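Local coordinates for protein C-type lectin domain family 4, member a4 (Mus musculus, PDB 3VYK) that binds N-glycans through a calcium-dependent C-type lectin domain and probably acts as an inhibitory pattern recognition receptor of dendritic cells, at residues S21-S24 / W25-E29. Sequence-based numbering, arbitrary orientation.
Sequences SKAS and WNESE
Ser24 and Glu27 hold each other across the first turn of helix 25-34. The Ser24 hydroxyl sits between its own backbone N and carbonyl carbon (chi1 72°), which turns OG to the start of the helix. There it accepts from Glu27 N, with OG 3.2 Å from that nitrogen and an N-H...O angle of 164°. The Glu27 side chain runs back toward Ser24. CG lies beside the Glu27 backbone N, anti to the carbonyl carbon, and the extended chain beyond it carries OE1 to the Ser24 backbone. Ser24 N donates to Glu27 OE1 over 3.2 Å and meets the oxygen on its anti side, tilted from the carboxylate plane. A weak bond from Ser24 OG to the same OE1, 3.3 Å long, adds to the grip. Ser24 is the N-cap, and the two reciprocal bonds make a capping box. The box closes the N-terminal end of the first helix of the C-type lectin fold, where strand 21-23 turns into it. Ser28, four residues on, holds the Ser24 carbonyl at the start of the helix. Ser28 N and Ser28 OG both donate to Ser24 O, each at 2.8 Å, and they arrive from opposite faces of the carbonyl plane. The hydroxyl comes from above that plane, 40° out of it. Ser28 is buried, and this bond gives its hydroxyl an acceptor. The Ala23 methyl points toward the helix and fits between two side chains, with CB 3.7 Å from both Ser28 OG and Glu27 OE1. Trp25 turns the other way, into the core. Its NE1 donates to Ile63 O, and its ring meets Phe62 edge-to-face. Glu29 CB rests over one face of the indole near the rim, 4.1 Å above the plane.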
ATOM      1  N   SER A  21      10.357   7.221   8.542  1.00 27.49           N
ATOM      2  CA  SER A  21      11.503   6.492   8.010  1.00 26.43           C
ATOM      3  C   SER A  21      11.095   5.689   6.781  1.00 26.14           C
ATOM      4  O   SER A  21       9.901   5.509   6.512  1.00 24.16           O
ATOM      5  CB  SER A  21      12.093   5.560   9.076  1.00 28.03           C
ATOM      6  OG  SER A  21      11.108   4.685   9.595  1.00 28.63           O
ATOM      7  N   LYS A  22      12.096   5.230   6.037  1.00 25.48           N
ATOM      8  CA  LYS A  22      11.882   4.364   4.881  1.00 24.42           C
ATOM      9  C   LYS A  22      12.466   2.985   5.146  1.00 24.09           C
ATOM     10  O   LYS A  22      13.380   2.822   5.965  1.00 24.82           O
ATOM     11  CB  LYS A  22      12.500   4.968   3.622  1.00 25.07           C
ATOM     12  CG  LYS A  22      11.885   6.287   3.183  1.00 27.20           C
ATOM     13  CD  LYS A  22      12.591   6.819   1.950  1.00 28.89           C
ATOM     14  CE  LYS A  22      12.109   8.213   1.595  1.00 30.80           C
ATOM     15  NZ  LYS A  22      12.963   8.813   0.535  1.00 33.31           N
ATOM     16  N   ALA A  23      11.926   1.988   4.455  1.00 21.46           N
ATOM     17  CA  ALA A  23      12.337   0.608   4.645  1.00 20.42           C
ATOM     18  C   ALA A  23      11.922  -0.192   3.425  1.00 19.53           C
ATOM     19  O   ALA A  23      11.026   0.226   2.679  1.00 18.23           O
ATOM     20  CB  ALA A  23      11.694   0.028   5.898  1.00 21.20           C
ATOM     21  N   SER A  24      12.571  -1.338   3.231  1.00 18.75           N
ATOM     22  CA  SER A  24      12.154  -2.311   2.221  1.00 18.89           C
ATOM     23  C   SER A  24      10.736  -2.824   2.484  1.00 18.40           C
ATOM     24  O   SER A  24      10.152  -2.572   3.542  1.00 18.28           O
ATOM     25  CB  SER A  24      13.112  -3.500   2.216  1.00 19.33           C
ATOM     26  OG  SER A  24      12.913  -4.292   3.380  1.00 20.16           O
ATOM     27  N   TRP A  25      10.183  -3.559   1.524  1.00 17.82           N
ATOM     28  CA  TRP A  25       8.850  -4.121   1.713  1.00 17.71           C
ATOM     29  C   TRP A  25       8.787  -5.024   2.926  1.00 18.66           C
ATOM     30  O   TRP A  25       7.911  -4.864   3.777  1.00 18.57           O
ATOM     31  CB  TRP A  25       8.367  -4.835   0.460  1.00 17.10           C
ATOM     32  CG  TRP A  25       6.930  -5.265   0.598  1.00 16.66           C
ATOM     33  CD1 TRP A  25       5.791  -4.574   0.187  1.00 16.99           C
ATOM     34  CD2 TRP A  25       6.435  -6.482   1.234  1.00 17.33           C
ATOM     35  NE1 TRP A  25       4.662  -5.278   0.500  1.00 16.77           N
ATOM     36  CE2 TRP A  25       4.978  -6.431   1.134  1.00 16.76           C
ATOM     37  CE3 TRP A  25       7.036  -7.584   1.845  1.00 17.45           C
ATOM     38  CZ2 TRP A  25       4.172  -7.434   1.650  1.00 17.80           C
ATOM     39  CZ3 TRP A  25       6.212  -8.593   2.357  1.00 17.77           C
ATOM     40  CH2 TRP A  25       4.814  -8.519   2.257  1.00 17.72           C
ATOM     41  N   ASN A  26       9.717  -5.973   3.023  1.00 19.95           N
ATOM     42  CA  ASN A  26       9.710  -6.912   4.149  1.00 20.36           C
ATOM     43  C   ASN A  26       9.881  -6.209   5.503  1.00 20.26           C
ATOM     44  O   ASN A  26       9.173  -6.525   6.459  1.00 20.35           O
ATOM     45  CB  ASN A  26      10.731  -8.042   3.936  1.00 21.39           C
ATOM     46  CG  ASN A  26      10.162  -9.193   3.116  1.00 21.90           C
ATOM     47  OD1 ASN A  26       9.351  -9.987   3.602  1.00 24.25           O
ATOM     48  ND2 ASN A  26      10.589  -9.295   1.875  1.00 21.75           N
ATOM     49  N   GLU A  27      10.784  -5.234   5.565  1.00 20.89           N
ATOM     50  CA  GLU A  27      10.995  -4.467   6.792  1.00 22.07           C
ATOM     51  C   GLU A  27       9.752  -3.642   7.148  1.00 21.10           C
ATOM     52  O   GLU A  27       9.405  -3.516   8.324  1.00 21.67           O
ATOM     53  CB  GLU A  27      12.228  -3.567   6.671  1.00 24.29           C
ATOM     54  CG  GLU A  27      13.560  -4.304   6.666  1.00 27.81           C
ATOM     55  CD  GLU A  27      14.715  -3.440   6.177  1.00 30.37           C
ATOM     56  OE1 GLU A  27      14.480  -2.386   5.531  1.00 31.36           O
ATOM     57  OE2 GLU A  27      15.878  -3.822   6.432  1.00 32.51           O
ATOM     58  N   SER A  28       9.087  -3.095   6.130  1.00 19.88           N
ATOM     59  CA  SER A  28       7.839  -2.340   6.314  1.00 19.38           C
ATOM     60  C   SER A  28       6.721  -3.204   6.877  1.00 19.57           C
ATOM     61  O   SER A  28       6.016  -2.791   7.806  1.00 19.70           O
ATOM     62  CB  SER A  28       7.393  -1.715   4.987  1.00 18.69           C
ATOM     63  OG  SER A  28       8.335  -0.758   4.550  1.00 18.34           O
ATOM     64  N   GLU A  29       6.550  -4.395   6.310  1.00 20.00           N
ATOM     65  CA  GLU A  29       5.555  -5.333   6.823  1.00 20.77           C
ATOM     66  C   GLU A  29       5.855  -5.727   8.271  1.00 21.60           C
ATOM     67  O   GLU A  29       4.932  -5.878   9.069  1.00 21.45           O
ATOM     68  CB  GLU A  29       5.425  -6.568   5.922  1.00 21.88           C
ATOM     69  CG  GLU A  29       4.520  -7.684   6.451  1.00 22.79           C
ATOM     70  CD  GLU A  29       3.065  -7.281   6.687  1.00 24.56           C
ATOM     71  OE1 GLU A  29       2.656  -6.163   6.306  1.00 24.73           O
ATOM     72  OE2 GLU A  29       2.320  -8.108   7.252  1.00 25.93           O
TER